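Local structure of GH26A (Muricauda sp. MAR_2010_75, 6Q75) at residues A[104-110]-A[170-176]; A[186-190]-A[232-237]; A[198-202]-A[215-219]; A[246-252]-A[272-278]. The protein probably hydrolyses beta-mannan-type polysaccharides, as a glycoside hydrolase of family 26, a family built on a (beta/alpha)8 barrel. All coordinates share one frame; numbering follows the deposited sequence.

Contact 1: A[104-110]-A[170-176]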
# COMPACT_ATOMS: atom_id res chain seq x y z
N ILE A 104 -12.27 4.63 3.03
CA ILE A 104 -11.35 3.62 3.55
C ILE A 104 -9.94 4.13 3.33
O ILE A 104 -9.63 4.62 2.24
CB ILE A 104 -11.59 2.26 2.87
CG1 ILE A 104 -12.99 1.71 3.24
CG2 ILE A 104 -10.53 1.25 3.25
CD1 ILE A 104 -13.46 0.58 2.33
N VAL A 105 -9.09 4.08 4.37
CA VAL A 105 -7.79 4.76 4.34
C VAL A 105 -6.68 3.77 4.04
O VAL A 105 -6.57 2.73 4.70
CB VAL A 105 -7.51 5.47 5.68
CG1 VAL A 105 -6.01 5.92 5.76
CG2 VAL A 105 -8.46 6.61 5.89
N THR A 106 -5.81 4.11 3.07
CA THR A 106 -4.59 3.34 2.86
C THR A 106 -3.38 4.27 2.92
O THR A 106 -3.43 5.41 2.46
CB THR A 106 -4.61 2.54 1.52
OG1 THR A 106 -3.42 1.74 1.43
CG2 THR A 106 -4.74 3.44 0.27
N LEU A 107 -2.29 3.79 3.54
CA LEU A 107 -1.07 4.58 3.68
C LEU A 107 0.14 3.73 3.30
O LEU A 107 0.19 2.53 3.60
CB LEU A 107 -0.92 5.10 5.13
CG LEU A 107 -2.05 6.06 5.53
CD1 LEU A 107 -1.98 6.38 7.04
CD2 LEU A 107 -2.00 7.35 4.70
N MET A 108 1.08 4.36 2.60
CA MET A 108 2.36 3.76 2.24
C MET A 108 3.49 4.63 2.80
O MET A 108 3.26 5.62 3.51
CB MET A 108 2.48 3.62 0.71
CG MET A 108 2.47 4.97 -0.00
SD MET A 108 2.32 4.82 -1.79
CE MET A 108 3.76 3.80 -2.17
N TRP A 109 4.73 4.28 2.44
CA TRP A 109 5.87 4.90 3.09
C TRP A 109 7.13 4.78 2.25
O TRP A 109 7.98 3.92 2.51
CB TRP A 109 6.09 4.27 4.47
CG TRP A 109 7.18 4.91 5.32
CD1 TRP A 109 7.61 6.21 5.29
CD2 TRP A 109 8.02 4.24 6.28
NE1 TRP A 109 8.63 6.41 6.22
CE2 TRP A 109 8.91 5.20 6.81
CE3 TRP A 109 8.08 2.92 6.75
CZ2 TRP A 109 9.86 4.89 7.81
CZ3 TRP A 109 9.03 2.61 7.72
CH2 TRP A 109 9.91 3.59 8.23
N HIS A 110 7.27 5.60 1.21
CA HIS A 110 8.60 5.78 0.65
C HIS A 110 9.51 6.34 1.74
O HIS A 110 9.12 7.24 2.50
CB HIS A 110 8.60 6.72 -0.54
CG HIS A 110 7.99 6.15 -1.78
ND1 HIS A 110 6.73 6.50 -2.21
CD2 HIS A 110 8.47 5.27 -2.69
CE1 HIS A 110 6.46 5.87 -3.35
NE2 HIS A 110 7.51 5.12 -3.66
N ILE A 170 -6.14 1.03 9.07
CA ILE A 170 -5.26 1.48 7.98
C ILE A 170 -4.90 0.30 7.09
O ILE A 170 -4.39 -0.71 7.57
CB ILE A 170 -3.98 2.13 8.54
CG1 ILE A 170 -4.35 3.24 9.54
CG2 ILE A 170 -3.04 2.60 7.41
CD1 ILE A 170 -5.03 4.43 8.93
N LEU A 171 -5.14 0.42 5.77
CA LEU A 171 -4.52 -0.52 4.85
C LEU A 171 -3.05 -0.10 4.69
O LEU A 171 -2.73 0.82 3.93
CB LEU A 171 -5.24 -0.51 3.49
CG LEU A 171 -6.70 -0.97 3.59
CD1 LEU A 171 -7.43 -0.65 2.27
CD2 LEU A 171 -6.80 -2.47 3.89
N TRP A 172 -2.16 -0.76 5.44
CA TRP A 172 -0.77 -0.33 5.58
C TRP A 172 0.11 -1.10 4.59
O TRP A 172 0.11 -2.33 4.62
CB TRP A 172 -0.35 -0.59 7.04
CG TRP A 172 1.07 -0.43 7.39
CD1 TRP A 172 1.89 -1.38 7.96
CD2 TRP A 172 1.87 0.75 7.25
NE1 TRP A 172 3.15 -0.86 8.16
CE2 TRP A 172 3.16 0.45 7.75
CE3 TRP A 172 1.61 2.04 6.75
CZ2 TRP A 172 4.20 1.38 7.77
CZ3 TRP A 172 2.66 2.96 6.74
CH2 TRP A 172 3.93 2.63 7.28
N ARG A 173 0.81 -0.38 3.68
CA ARG A 173 1.56 -1.01 2.59
C ARG A 173 3.02 -0.55 2.64
O ARG A 173 3.44 0.32 1.87
CB ARG A 173 0.92 -0.72 1.22
CG ARG A 173 -0.61 -0.50 1.26
CD ARG A 173 -1.20 -0.55 -0.16
NE ARG A 173 -0.38 0.22 -1.11
CZ ARG A 173 -0.42 1.55 -1.21
NH1 ARG A 173 0.37 2.16 -2.09
NH2 ARG A 173 -1.22 2.27 -0.42
N PRO A 174 3.81 -1.07 3.59
CA PRO A 174 5.22 -0.68 3.68
C PRO A 174 6.13 -1.43 2.71
O PRO A 174 5.88 -2.57 2.33
CB PRO A 174 5.56 -1.05 5.14
CG PRO A 174 4.73 -2.34 5.36
CD PRO A 174 3.42 -2.12 4.54
N TYR A 175 7.23 -0.77 2.35
CA TYR A 175 8.33 -1.38 1.58
C TYR A 175 7.78 -2.06 0.32
O TYR A 175 8.06 -3.22 0.03
CB TYR A 175 9.11 -2.37 2.42
CG TYR A 175 9.80 -1.74 3.62
CD1 TYR A 175 10.66 -0.63 3.47
CD2 TYR A 175 9.61 -2.25 4.89
CE1 TYR A 175 11.30 -0.06 4.58
CE2 TYR A 175 10.27 -1.69 6.01
CZ TYR A 175 11.09 -0.59 5.83
OH TYR A 175 11.73 -0.02 6.94
N HIS A 176 6.97 -1.31 -0.40
CA HIS A 176 6.24 -1.81 -1.56
C HIS A 176 7.18 -2.04 -2.75
O HIS A 176 8.32 -1.55 -2.80
CB HIS A 176 5.15 -0.81 -1.95
CG HIS A 176 5.71 0.53 -2.30
ND1 HIS A 176 6.37 1.31 -1.39
CD2 HIS A 176 5.78 1.18 -3.49
CE1 HIS A 176 6.79 2.42 -1.98
NE2 HIS A 176 6.44 2.36 -3.26
O HOH W 1 5.53 1.87 1.31
O HOH W 2 8.05 1.56 3.74

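Contact 2: A[186-190]-A[232-237]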
# COMPACT_ATOMS: atom_id res chain seq x y z
N GLY A 186 14.70 -3.32 -2.39
CA GLY A 186 14.25 -4.23 -3.43
C GLY A 186 15.26 -5.32 -3.76
O GLY A 186 16.47 -5.17 -3.55
N ASN A 187 14.72 -6.41 -4.31
CA ASN A 187 15.51 -7.57 -4.74
C ASN A 187 16.49 -8.05 -3.67
O ASN A 187 17.66 -8.31 -3.95
CB ASN A 187 16.27 -7.24 -6.03
CG ASN A 187 16.88 -8.48 -6.66
OD1 ASN A 187 16.35 -9.57 -6.52
ND2 ASN A 187 17.99 -8.30 -7.36
N LYS A 188 16.01 -8.21 -2.43
CA LYS A 188 16.79 -8.76 -1.33
C LYS A 188 16.28 -10.18 -1.09
O LYS A 188 15.29 -10.38 -0.40
CB LYS A 188 16.68 -7.89 -0.10
CG LYS A 188 17.15 -6.46 -0.34
CD LYS A 188 18.68 -6.39 -0.52
CE LYS A 188 19.13 -4.93 -0.75
NZ LYS A 188 18.73 -4.34 -2.05
N LYS A 189 16.94 -11.16 -1.70
CA LYS A 189 16.44 -12.52 -1.62
C LYS A 189 16.94 -13.26 -0.38
O LYS A 189 17.88 -12.83 0.31
CB LYS A 189 16.81 -13.29 -2.90
CG LYS A 189 16.10 -12.74 -4.17
CD LYS A 189 16.10 -13.75 -5.31
CE LYS A 189 15.48 -13.20 -6.61
NZ LYS A 189 16.43 -12.30 -7.37
N GLY A 190 16.29 -14.38 -0.08
CA GLY A 190 16.77 -15.28 0.94
C GLY A 190 16.26 -14.96 2.34
O GLY A 190 15.61 -13.94 2.59
N TYR A 232 11.15 -9.51 -9.77
CA TYR A 232 11.29 -10.95 -9.73
C TYR A 232 10.03 -11.60 -9.18
O TYR A 232 9.03 -10.93 -8.89
CB TYR A 232 12.57 -11.29 -8.94
CG TYR A 232 13.79 -10.83 -9.72
CD1 TYR A 232 14.14 -11.46 -10.90
CD2 TYR A 232 14.55 -9.75 -9.30
CE1 TYR A 232 15.24 -11.04 -11.65
CE2 TYR A 232 15.65 -9.32 -10.04
CZ TYR A 232 15.99 -9.98 -11.21
OH TYR A 232 17.07 -9.57 -11.95
N ASP A 233 10.06 -12.92 -9.05
CA ASP A 233 8.89 -13.69 -8.68
C ASP A 233 8.35 -13.28 -7.31
O ASP A 233 9.10 -13.06 -6.36
CB ASP A 233 9.22 -15.18 -8.64
CG ASP A 233 9.40 -15.79 -10.02
OD1 ASP A 233 8.81 -15.29 -11.00
OD2 ASP A 233 10.13 -16.81 -10.12
N TYR A 234 7.02 -13.23 -7.21
CA TYR A 234 6.36 -12.85 -5.96
C TYR A 234 6.85 -13.68 -4.79
O TYR A 234 7.15 -13.14 -3.72
CB TYR A 234 4.84 -13.03 -6.11
CG TYR A 234 4.14 -12.05 -7.07
CD1 TYR A 234 4.41 -10.69 -7.03
CD2 TYR A 234 3.19 -12.51 -7.97
CE1 TYR A 234 3.74 -9.80 -7.85
CE2 TYR A 234 2.51 -11.63 -8.82
CZ TYR A 234 2.80 -10.28 -8.75
OH TYR A 234 2.14 -9.40 -9.57
N LYS A 235 6.92 -15.00 -4.96
CA LYS A 235 7.15 -15.89 -3.82
C LYS A 235 8.51 -15.69 -3.19
O LYS A 235 8.67 -15.96 -2.00
CB LYS A 235 6.98 -17.35 -4.25
CG LYS A 235 8.05 -17.85 -5.19
CD LYS A 235 7.91 -19.34 -5.43
CE LYS A 235 8.61 -19.77 -6.70
N ASP A 236 9.49 -15.16 -3.94
CA ASP A 236 10.84 -14.98 -3.41
C ASP A 236 10.94 -13.90 -2.35
O ASP A 236 12.00 -13.75 -1.73
CB ASP A 236 11.83 -14.66 -4.55
CG ASP A 236 12.08 -15.85 -5.45
OD1 ASP A 236 11.67 -16.98 -5.10
OD2 ASP A 236 12.75 -15.67 -6.49
N PHE A 237 9.87 -13.14 -2.12
CA PHE A 237 9.90 -12.03 -1.17
C PHE A 237 8.74 -12.07 -0.20
O PHE A 237 8.48 -11.06 0.47
CB PHE A 237 9.92 -10.71 -1.92
CG PHE A 237 10.99 -10.65 -2.98
CD1 PHE A 237 10.72 -11.07 -4.27
CD2 PHE A 237 12.28 -10.24 -2.65
CE1 PHE A 237 11.70 -11.05 -5.24
CE2 PHE A 237 13.28 -10.21 -3.61
CZ PHE A 237 12.99 -10.61 -4.92
O HOH W 3 14.30 -15.24 -1.59

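Contact 3: A[198-202]-A[215-219]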
# COMPACT_ATOMS: atom_id res chain seq x y z
N TRP A 198 10.70 -7.24 6.70
CA TRP A 198 9.26 -7.21 6.94
C TRP A 198 8.93 -7.61 8.37
O TRP A 198 8.16 -6.93 9.07
CB TRP A 198 8.56 -8.14 5.95
CG TRP A 198 7.07 -8.12 6.04
CD1 TRP A 198 6.27 -8.86 6.88
CD2 TRP A 198 6.19 -7.31 5.26
NE1 TRP A 198 4.94 -8.55 6.65
CE2 TRP A 198 4.87 -7.61 5.66
CE3 TRP A 198 6.39 -6.36 4.26
CZ2 TRP A 198 3.76 -6.99 5.08
CZ3 TRP A 198 5.29 -5.74 3.69
CH2 TRP A 198 3.99 -6.05 4.12
N LYS A 199 9.53 -8.71 8.84
CA LYS A 199 9.22 -9.19 10.18
C LYS A 199 9.73 -8.24 11.25
O LYS A 199 9.10 -8.09 12.31
CB LYS A 199 9.80 -10.58 10.38
CG LYS A 199 9.22 -11.64 9.44
CD LYS A 199 10.05 -12.90 9.56
CE LYS A 199 9.97 -13.79 8.34
NZ LYS A 199 10.98 -14.89 8.53
N GLN A 200 10.87 -7.59 11.00
CA GLN A 200 11.40 -6.62 11.97
C GLN A 200 10.50 -5.40 12.07
O GLN A 200 10.26 -4.88 13.17
CB GLN A 200 12.83 -6.21 11.57
CG GLN A 200 13.56 -5.40 12.63
CD GLN A 200 15.02 -5.17 12.25
OE1 GLN A 200 15.41 -4.08 11.83
NE2 GLN A 200 15.82 -6.21 12.35
N LEU A 201 9.99 -4.92 10.94
CA LEU A 201 9.04 -3.82 10.99
C LEU A 201 7.76 -4.26 11.68
O LEU A 201 7.18 -3.51 12.48
CB LEU A 201 8.73 -3.32 9.57
CG LEU A 201 7.75 -2.13 9.52
CD1 LEU A 201 8.44 -0.89 10.03
CD2 LEU A 201 7.25 -1.87 8.10
N TYR A 202 7.30 -5.48 11.39
CA TYR A 202 6.08 -5.98 12.00
C TYR A 202 6.24 -6.02 13.51
O TYR A 202 5.37 -5.53 14.25
CB TYR A 202 5.76 -7.37 11.44
CG TYR A 202 4.42 -7.90 11.88
CD1 TYR A 202 4.28 -8.47 13.14
CD2 TYR A 202 3.30 -7.84 11.04
CE1 TYR A 202 3.08 -8.95 13.57
CE2 TYR A 202 2.07 -8.35 11.48
CZ TYR A 202 1.97 -8.90 12.74
OH TYR A 202 0.78 -9.41 13.23
N ILE A 215 -3.92 -3.16 8.92
CA ILE A 215 -4.10 -4.31 8.04
C ILE A 215 -2.84 -4.38 7.18
O ILE A 215 -2.51 -3.42 6.47
CB ILE A 215 -5.36 -4.15 7.17
CG1 ILE A 215 -6.61 -4.32 8.05
CG2 ILE A 215 -5.39 -5.18 6.04
CD1 ILE A 215 -7.87 -3.79 7.39
N TRP A 216 -2.13 -5.51 7.23
CA TRP A 216 -0.81 -5.56 6.63
C TRP A 216 -0.92 -5.95 5.16
O TRP A 216 -1.25 -7.10 4.84
CB TRP A 216 0.11 -6.52 7.38
CG TRP A 216 0.55 -5.88 8.68
CD1 TRP A 216 -0.19 -5.70 9.82
CD2 TRP A 216 1.81 -5.22 8.92
NE1 TRP A 216 0.55 -5.03 10.76
CE2 TRP A 216 1.78 -4.72 10.23
CE3 TRP A 216 2.97 -5.05 8.16
CZ2 TRP A 216 2.85 -4.03 10.79
CZ3 TRP A 216 4.03 -4.37 8.72
CH2 TRP A 216 3.97 -3.89 10.04
N VAL A 217 -0.60 -5.01 4.28
CA VAL A 217 -0.73 -5.23 2.84
C VAL A 217 0.67 -5.41 2.30
O VAL A 217 1.47 -4.46 2.30
CB VAL A 217 -1.44 -4.08 2.13
CG1 VAL A 217 -1.61 -4.43 0.61
CG2 VAL A 217 -2.81 -3.79 2.79
N TRP A 218 0.96 -6.62 1.81
CA TRP A 218 2.22 -6.94 1.16
C TRP A 218 2.03 -6.61 -0.32
O TRP A 218 1.28 -7.29 -1.00
CB TRP A 218 2.54 -8.42 1.38
CG TRP A 218 3.82 -8.93 0.75
CD1 TRP A 218 5.08 -8.95 1.31
CD2 TRP A 218 3.94 -9.57 -0.52
NE1 TRP A 218 5.97 -9.56 0.45
CE2 TRP A 218 5.30 -9.93 -0.68
CE3 TRP A 218 3.03 -9.86 -1.55
CZ2 TRP A 218 5.77 -10.57 -1.83
CZ3 TRP A 218 3.51 -10.49 -2.70
CH2 TRP A 218 4.85 -10.84 -2.82
N ASN A 219 2.70 -5.54 -0.79
CA ASN A 219 2.39 -4.91 -2.08
C ASN A 219 3.62 -5.04 -2.97
O ASN A 219 4.59 -4.28 -2.82
CB ASN A 219 2.01 -3.43 -1.86
CG ASN A 219 1.33 -2.77 -3.07
OD1 ASN A 219 0.61 -1.79 -2.91
ND2 ASN A 219 1.56 -3.30 -4.29

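Contact 4: A[246-252]-A[272-278]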
# COMPACT_ATOMS: atom_id res chain seq x y z
N ILE A 246 -3.25 -9.00 3.39
CA ILE A 246 -3.73 -8.81 2.02
C ILE A 246 -2.51 -8.77 1.12
O ILE A 246 -1.49 -8.17 1.48
CB ILE A 246 -4.54 -7.50 1.92
CG1 ILE A 246 -5.77 -7.57 2.83
CG2 ILE A 246 -4.97 -7.23 0.44
CD1 ILE A 246 -6.76 -6.50 2.58
N LEU A 247 -2.61 -9.38 -0.08
CA LEU A 247 -1.53 -9.28 -1.06
C LEU A 247 -1.94 -8.34 -2.19
O LEU A 247 -3.10 -8.28 -2.57
CB LEU A 247 -1.14 -10.66 -1.64
CG LEU A 247 -0.50 -11.67 -0.68
CD1 LEU A 247 -1.49 -12.27 0.30
CD2 LEU A 247 0.26 -12.78 -1.45
N ALA A 248 -1.00 -7.54 -2.64
CA ALA A 248 -1.33 -6.54 -3.64
C ALA A 248 -0.20 -6.46 -4.65
O ALA A 248 0.93 -6.88 -4.39
CB ALA A 248 -1.57 -5.16 -3.03
N THR A 249 -0.51 -5.90 -5.80
CA THR A 249 0.52 -5.67 -6.80
C THR A 249 0.22 -4.37 -7.54
O THR A 249 -0.91 -3.87 -7.53
CB THR A 249 0.65 -6.85 -7.77
OG1 THR A 249 1.89 -6.74 -8.48
CG2 THR A 249 -0.50 -6.87 -8.74
N ASP A 250 1.26 -3.82 -8.15
CA ASP A 250 1.21 -2.56 -8.88
C ASP A 250 1.26 -2.87 -10.37
O ASP A 250 2.17 -3.59 -10.82
CB ASP A 250 2.37 -1.63 -8.49
CG ASP A 250 2.28 -1.17 -7.03
OD1 ASP A 250 1.26 -1.45 -6.38
OD2 ASP A 250 3.20 -0.52 -6.54
N VAL A 251 0.28 -2.36 -11.11
CA VAL A 251 0.11 -2.67 -12.53
C VAL A 251 -0.02 -1.35 -13.29
O VAL A 251 -1.04 -0.64 -13.16
CB VAL A 251 -1.12 -3.56 -12.80
CG1 VAL A 251 -1.31 -3.71 -14.33
CG2 VAL A 251 -0.94 -4.92 -12.13
N TYR A 252 1.00 -0.99 -14.06
CA TYR A 252 0.95 0.17 -14.90
C TYR A 252 0.80 -0.27 -16.36
O TYR A 252 0.90 -1.46 -16.67
CB TYR A 252 2.20 1.04 -14.72
CG TYR A 252 2.14 1.78 -13.40
CD1 TYR A 252 1.49 3.01 -13.33
CD2 TYR A 252 2.67 1.23 -12.24
CE1 TYR A 252 1.37 3.69 -12.13
CE2 TYR A 252 2.56 1.91 -11.02
CZ TYR A 252 1.90 3.14 -10.99
OH TYR A 252 1.79 3.86 -9.81
N PRO A 272 -7.16 -11.97 0.70
CA PRO A 272 -7.58 -11.06 -0.38
C PRO A 272 -6.39 -10.55 -1.17
O PRO A 272 -5.27 -10.45 -0.65
CB PRO A 272 -8.29 -9.91 0.36
CG PRO A 272 -8.59 -10.47 1.78
CD PRO A 272 -7.50 -11.46 2.04
N ILE A 273 -6.64 -10.23 -2.43
CA ILE A 273 -5.64 -9.55 -3.25
C ILE A 273 -6.20 -8.21 -3.71
O ILE A 273 -7.42 -7.99 -3.71
CB ILE A 273 -5.20 -10.40 -4.47
CG1 ILE A 273 -6.37 -10.64 -5.42
CG2 ILE A 273 -4.55 -11.70 -4.04
CD1 ILE A 273 -5.94 -11.35 -6.68
N ALA A 274 -5.30 -7.32 -4.13
CA ALA A 274 -5.72 -5.99 -4.54
C ALA A 274 -4.73 -5.42 -5.54
O ALA A 274 -3.57 -5.86 -5.59
CB ALA A 274 -5.83 -5.04 -3.34
N LEU A 275 -5.18 -4.43 -6.30
CA LEU A 275 -4.30 -3.66 -7.18
C LEU A 275 -3.81 -2.45 -6.40
O LEU A 275 -4.48 -1.42 -6.32
CB LEU A 275 -5.04 -3.24 -8.46
CG LEU A 275 -5.43 -4.39 -9.38
CD1 LEU A 275 -6.58 -3.96 -10.35
CD2 LEU A 275 -4.23 -4.93 -10.09
N GLY A 276 -2.61 -2.58 -5.82
CA GLY A 276 -2.14 -1.57 -4.90
C GLY A 276 -1.87 -0.22 -5.53
O GLY A 276 -2.07 0.81 -4.89
N GLU A 277 -1.41 -0.22 -6.80
CA GLU A 277 -1.29 0.98 -7.61
C GLU A 277 -1.62 0.60 -9.03
O GLU A 277 -1.24 -0.48 -9.48
CB GLU A 277 0.12 1.58 -7.66
CG GLU A 277 0.71 1.99 -6.31
CD GLU A 277 2.12 2.52 -6.43
OE1 GLU A 277 2.53 2.88 -7.55
OE2 GLU A 277 2.79 2.61 -5.36
N VAL A 278 -2.32 1.48 -9.72
CA VAL A 278 -2.54 1.33 -11.16
C VAL A 278 -2.37 2.68 -11.83
O VAL A 278 -2.49 3.74 -11.21
CB VAL A 278 -3.92 0.75 -11.54
CG1 VAL A 278 -4.19 -0.56 -10.78
CG2 VAL A 278 -5.03 1.77 -11.33

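Contact 1: A[104-110]-A[170-176]
Strands 104-108 and 170-173 run parallel, 21° apart, as neighbours in the wall of the (beta/alpha)8 barrel, with Leu-171 N bonded to Val-105 O (2.9 Å) and Arg-173 N to Leu-107 O. Thr-106, Met-108, Leu-171 and Arg-173 face the barrel interior, where they meet strand 293-299. On the outer face Leu-107 and Ile-170 pack on Leu-163 of helix 144-165, with Val-105 CG1 3.6 Å from Ile-170 CD1 on the same side; branched aliphatic chains suit this layer. Inside, the carbonyl Leu-171 O is gripped from opposite faces of its plane by Leu-107 N and by Thr-106 OG1, the latter at 2.8 Å. With OG1 anti to the backbone N (chi1 -176°), the hydroxyl reaches across, donating to Leu-171 O while accepting from Arg-173 NH2 at 2.9 Å, in the guanidinium plane. Asn-219 holds NE of the same arginine, which fixes how the flat group is turned. Met-108 lies against it, SD 3.3 Å from Arg-173 NH1, and bends its methyl over the imidazole of His-176, CE 3.3 Å from the ring centroid. His-176 in turn directs its edge at the face of His-110, the planes 84° apart, while Asp-78 holds His-110 ND1. Beyond the strands, one water joins Trp-109 N, Arg-173 O and His-176 ND1. A Tris molecule, probably from the crystallisation liquor, is hydrogen-bonded to His-176 NE2. Aliphatic packing outside thus gives way inside to polar and aromatic contacts, consistent with a network that helps hold the two histidines.

Contact 2: A[186-190]-A[232-237]
The ammonium nitrogen NZ of Lys-189 is held between two groups: it donates to Asn-187 OD1 at 2.9 Å, in the carbonyl plane on a lone pair, and it stands over one face of Tyr-232, 4.0 Å from the ring centroid, in a cation-pi contact. Both segments belong to loops at the C-terminal ends of strands in the (beta/alpha)8 barrel, one following strand 170-173 and the other strand 214-221. A bend at the end of the lysine chain (chi4 78°) turns NZ back to the asparagine. Asn-187 approaches the tyrosine obliquely, OD1 3.3 Å from Tyr-232 CD2, its amide tilted 33° from the ring. A long, flexible lysine suits this surface position, since its methylenes can pack while its charge stays near the surface: Lys-189 CG lies 3.8 Å from Phe-237 CE2. Asp-236 adds an opposite charge nearby, though its OD2 is 5.1 Å from Lys-189 NZ. Phe-237 is the buried member: its edge meets Lys-188 N and Asn-187 OD1, while Asn-187 CA packs near CE2. Asn-187 has left-handed backbone angles, which asparagine tolerates well. Lys-188 turns the other way, its NZ bonded to Gly-186 O and to the carbonyl of Trp-184. A single water closes the gap, accepting from Gly-190 N at 2.6 Å and donating to Asp-236 O.

Contact 3: A[198-202]-A[215-219]
Trp-216 sends its CB from the strand toward the helix, and CG, anti to the carbonyl carbon (chi1 -75°), swings the indole to Tyr-202. From CG outward, the pyrrole side follows that ring: CG and CD1 approach Tyr-202 CE2, and NE1 comes within 3.7 Å of the same atom. At the fused bond, Trp-216 CE2 is 3.6 Å from Tyr-202 CD2, which lies over the centre of the indole face; the tyrosine and the five-membered ring meet obliquely, planes at 43°. The six-membered ring meets other partners: CE3 reaches Trp-198 CZ2 at 3.7 Å, CZ3 touches Leu-201 CD2, and the far corner CH2 lies 3.6 Å from Tyr-202 CA. Trp-198 enters between the two strand tryptophans. Trp-218 sets an edge against the face of Trp-198, Trp-216 does so with an offset, and the edge of Trp-198 points CH2 at Val-217 O (3.5 Å). Large flat rings suit this layer, filling the wide gap without polar bonds across it; the indole N-H groups of Trp-198 and Trp-218 bind the carbonyls of Tyr-243 and Phe-237. The cluster packs helix 194-208 antiparallel to strand 214-221, with strands 170-173 and 246-251 flanking that strand in the sheet.

Contact 4: A[246-252]-A[272-278]
With CG anti to the carbonyl carbon in both Asp-250 and Glu-277 (chi1 -66° and -59°), two side chains that already point to the inner face of the parallel strands bring their carboxylates together, stacked. Strand 246-251, helix 258-268 and strand 273-278 follow one another as a beta-alpha-beta unit of the (beta/alpha)8 barrel. Asp-250 OD2 is 3.4 Å from Glu-277 OE2, a close approach of like groups; Asn-219 ND2 holds Asp-250 OD1. A Tris molecule, probably from the crystallisation liquor, meets Glu-277 OE2. Tyr-252 holds the other oxygen, its OH donating to Glu-277 OE1 at 2.6 Å on the anti side, with ring and carboxylate planes almost perpendicular. Glutamates ending the fourth and seventh barrel strands are the hallmark of clan GH-A glycosidases, and the place of Glu-277 fits the latter. Toward the start of the strands, Leu-247 N bonds Pro-272 O at 2.9 Å. Ala-274 packs on Trp-295, where a small side chain fits beside the indole. Gly-276 is an extra residue in its strand, a bulge between the bridges Thr-249 to Leu-275 and Val-251 to Val-278. Lacking a side chain, it fits closely beside Asp-250 OD1 and Ala-248 CB, and its N reaches Thr-249 O at 2.7 Å from above the carbonyl plane. Beyond it the strands rejoin through Val-251 N and Glu-277 O, 2.9 Å apart.

How the contacts relate
Contacts 1, 3 and 4 share one parallel barrel sheet, in which strands 104-108, 170-173, 214-221, 246-251 and 273-278 are successive neighbours. Along the chain contact 1 closes first, contact 3 is nested in the loop closed by contact 2, and contact 4 follows. Contact 1 lies about 10 Å from contact 3 and 12 Å from contact 4, centre to centre. Asn-219, at the end of contact 3, links contacts 1 and 4 through Arg-173 and Asp-250. Contact 2 stands at the surface, about 19 Å between centres from contact 1, yet Phe-237 and Tyr-234 tie it to Trp-218 and Thr-249. His-176 and Glu-277 lie round a bound Tris, probably from the crystallisation liquor, in what is probably the active site.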